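PDB 2GNP: transcriptional regulator from Streptococcus pneumoniae, which is probably a transcriptional regulator that responds to a sugar-type effector through a putative sugar-binding domain with a Rossmann-like fold. Local coordinates for residues V155-N163 and T232-V240. Sequence-based numbering, arbitrary orientation.
Sequences VVGIGDFSN and TKVSSILSV
D160 OD2 accepts two bonds, from S162 OG and S162 N, while OD1 takes a third from T232 OG1 across the contact. T232 OG1 donates to D160 OD1 at 3.0 Å, from above the carboxylate plane. S162 OG donates to D160 OD2 at 2.7 Å. S162 N reaches D160 OD2 at 2.9 Å, which closes an Asx turn. All three donors lie on the same face of the carboxylate plane. D160 CG sits between its own backbone N and carbonyl carbon (chi1 62°), which presents OD1 to T232 and OD2 to S162. K233 stretches past this group, its chain extended beyond CG. Its ammonium donates to the carbonyl of I158, with NZ to O at 2.8 Å and a C=O...N angle of 164°. A water accepts from I158 N and, weakly, from K233 NZ. One turn on, S236 CB packs against I158 CG2 at 3.5 Å. S236 OG lies 3.2 Å from G159 O, but its firm partner is V187 O. Farther along the helix, I158 CD1 meets V240 CG2 tip to tip at 4.0 Å, and I237 CG1 adds to this apolar patch. The contact joins the end of strand 153-160 to the 3-10 turn 232-233 and one face of helix 234-242. D160, presumably anionic, has OD1 5.4 Å from K233 NZ, too far for contact, but its charge probably favours a protonated lysine.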
# COMPACT_ATOMS: atom_id res chain seq x y z
N VAL A 155 0.88 6.42 -0.20
CA VAL A 155 0.25 5.73 -1.35
C VAL A 155 0.78 4.33 -1.34
O VAL A 155 1.96 4.16 -1.51
CB VAL A 155 0.54 6.43 -2.69
CG1 VAL A 155 -0.40 5.89 -3.83
CG2 VAL A 155 0.30 7.99 -2.51
N VAL A 156 -0.12 3.34 -1.22
CA VAL A 156 0.32 1.95 -1.00
C VAL A 156 -0.57 0.95 -1.78
O VAL A 156 -1.75 1.20 -2.07
CB VAL A 156 0.28 1.57 0.51
CG1 VAL A 156 1.13 2.52 1.34
CG2 VAL A 156 -1.19 1.47 1.04
N GLY A 157 0.04 -0.15 -2.18
CA GLY A 157 -0.72 -1.33 -2.62
C GLY A 157 -0.91 -2.25 -1.39
O GLY A 157 -0.38 -1.99 -0.30
N ILE A 158 -1.65 -3.34 -1.58
CA ILE A 158 -1.87 -4.34 -0.51
C ILE A 158 -1.57 -5.68 -1.16
O ILE A 158 -2.14 -6.01 -2.23
CB ILE A 158 -3.34 -4.32 0.03
CG1 ILE A 158 -3.62 -2.99 0.79
CG2 ILE A 158 -3.59 -5.57 0.94
CD1 ILE A 158 -5.14 -2.75 1.09
N GLY A 159 -0.68 -6.46 -0.53
CA GLY A 159 -0.34 -7.80 -1.06
C GLY A 159 -1.10 -8.90 -0.32
O GLY A 159 -1.58 -8.71 0.81
N ASP A 160 -1.29 -10.03 -1.00
CA ASP A 160 -1.97 -11.16 -0.38
C ASP A 160 -0.91 -12.20 -0.00
O ASP A 160 0.26 -12.00 -0.32
CB ASP A 160 -3.04 -11.78 -1.32
CG ASP A 160 -2.47 -12.33 -2.59
OD1 ASP A 160 -2.81 -11.79 -3.68
OD2 ASP A 160 -1.67 -13.27 -2.53
N PHE A 161 -1.30 -13.30 0.65
CA PHE A 161 -0.32 -14.29 1.06
C PHE A 161 -0.71 -15.62 0.46
O PHE A 161 -0.43 -16.68 1.03
CB PHE A 161 -0.25 -14.34 2.57
CG PHE A 161 1.03 -14.89 3.10
CD1 PHE A 161 1.03 -16.04 3.87
CD2 PHE A 161 2.24 -14.27 2.83
CE1 PHE A 161 2.26 -16.56 4.37
CE2 PHE A 161 3.43 -14.78 3.32
CZ PHE A 161 3.43 -15.92 4.10
N SER A 162 -1.38 -15.51 -0.71
CA SER A 162 -1.69 -16.66 -1.54
C SER A 162 -0.38 -17.14 -2.16
O SER A 162 0.68 -16.48 -2.05
CB SER A 162 -2.66 -16.28 -2.65
OG SER A 162 -1.94 -15.67 -3.72
N ASN A 163 -0.42 -18.26 -2.86
CA ASN A 163 0.76 -18.76 -3.57
C ASN A 163 1.42 -17.69 -4.47
O ASN A 163 2.62 -17.52 -4.45
CB ASN A 163 0.46 -20.06 -4.35
CG ASN A 163 1.55 -21.14 -4.18
OD1 ASN A 163 1.26 -22.29 -3.87
ND2 ASN A 163 2.78 -20.77 -4.42
N THR A 232 -8.14 -12.54 -4.88
CA THR A 232 -7.09 -13.10 -3.94
C THR A 232 -6.75 -12.07 -2.85
O THR A 232 -6.04 -12.38 -1.88
CB THR A 232 -5.79 -13.47 -4.64
OG1 THR A 232 -5.27 -12.30 -5.25
CG2 THR A 232 -5.99 -14.58 -5.74
N LYS A 233 -7.23 -10.85 -3.05
CA LYS A 233 -6.98 -9.79 -2.06
C LYS A 233 -8.08 -9.50 -1.06
O LYS A 233 -7.94 -8.57 -0.26
CB LYS A 233 -6.57 -8.53 -2.80
CG LYS A 233 -5.16 -8.70 -3.29
CD LYS A 233 -4.68 -7.48 -3.97
CE LYS A 233 -3.29 -7.81 -4.55
NZ LYS A 233 -2.75 -6.50 -4.90
N VAL A 234 -9.17 -10.29 -1.07
CA VAL A 234 -10.34 -9.98 -0.22
C VAL A 234 -9.96 -10.09 1.26
O VAL A 234 -10.27 -9.18 2.05
CB VAL A 234 -11.49 -10.94 -0.53
CG1 VAL A 234 -12.62 -10.85 0.54
CG2 VAL A 234 -11.99 -10.66 -1.94
N SER A 235 -9.28 -11.18 1.65
CA SER A 235 -8.91 -11.34 3.08
C SER A 235 -7.96 -10.22 3.54
O SER A 235 -8.14 -9.66 4.62
CB SER A 235 -8.27 -12.70 3.33
OG SER A 235 -9.23 -13.77 3.04
N SER A 236 -7.02 -9.87 2.66
CA SER A 236 -6.03 -8.82 2.99
C SER A 236 -6.70 -7.45 3.17
O SER A 236 -6.43 -6.70 4.14
CB SER A 236 -4.93 -8.70 1.93
OG SER A 236 -4.38 -9.98 1.65
N ILE A 237 -7.61 -7.12 2.26
CA ILE A 237 -8.32 -5.86 2.36
C ILE A 237 -9.19 -5.82 3.62
O ILE A 237 -9.22 -4.83 4.35
CB ILE A 237 -9.13 -5.59 1.05
CG1 ILE A 237 -8.16 -5.39 -0.17
CG2 ILE A 237 -10.02 -4.39 1.22
CD1 ILE A 237 -8.88 -5.43 -1.49
N LEU A 238 -9.83 -6.95 3.92
CA LEU A 238 -10.68 -6.96 5.12
C LEU A 238 -9.80 -6.71 6.38
O LEU A 238 -10.19 -5.97 7.29
CB LEU A 238 -11.37 -8.31 5.18
CG LEU A 238 -12.25 -8.55 6.44
CD1 LEU A 238 -13.33 -7.46 6.60
CD2 LEU A 238 -12.84 -9.93 6.30
N SER A 239 -8.60 -7.27 6.39
CA SER A 239 -7.65 -7.09 7.54
C SER A 239 -7.30 -5.62 7.71
O SER A 239 -7.39 -5.03 8.79
CB SER A 239 -6.36 -7.84 7.35
OG SER A 239 -6.53 -9.24 7.34
N VAL A 240 -6.94 -5.01 6.58
CA VAL A 240 -6.55 -3.58 6.57
C VAL A 240 -7.72 -2.71 7.04
O VAL A 240 -7.52 -1.76 7.83
CB VAL A 240 -6.12 -3.25 5.11
CG1 VAL A 240 -6.02 -1.80 4.96
CG2 VAL A 240 -4.74 -3.98 4.83
O HOH W 1 -2.56 -3.40 -4.43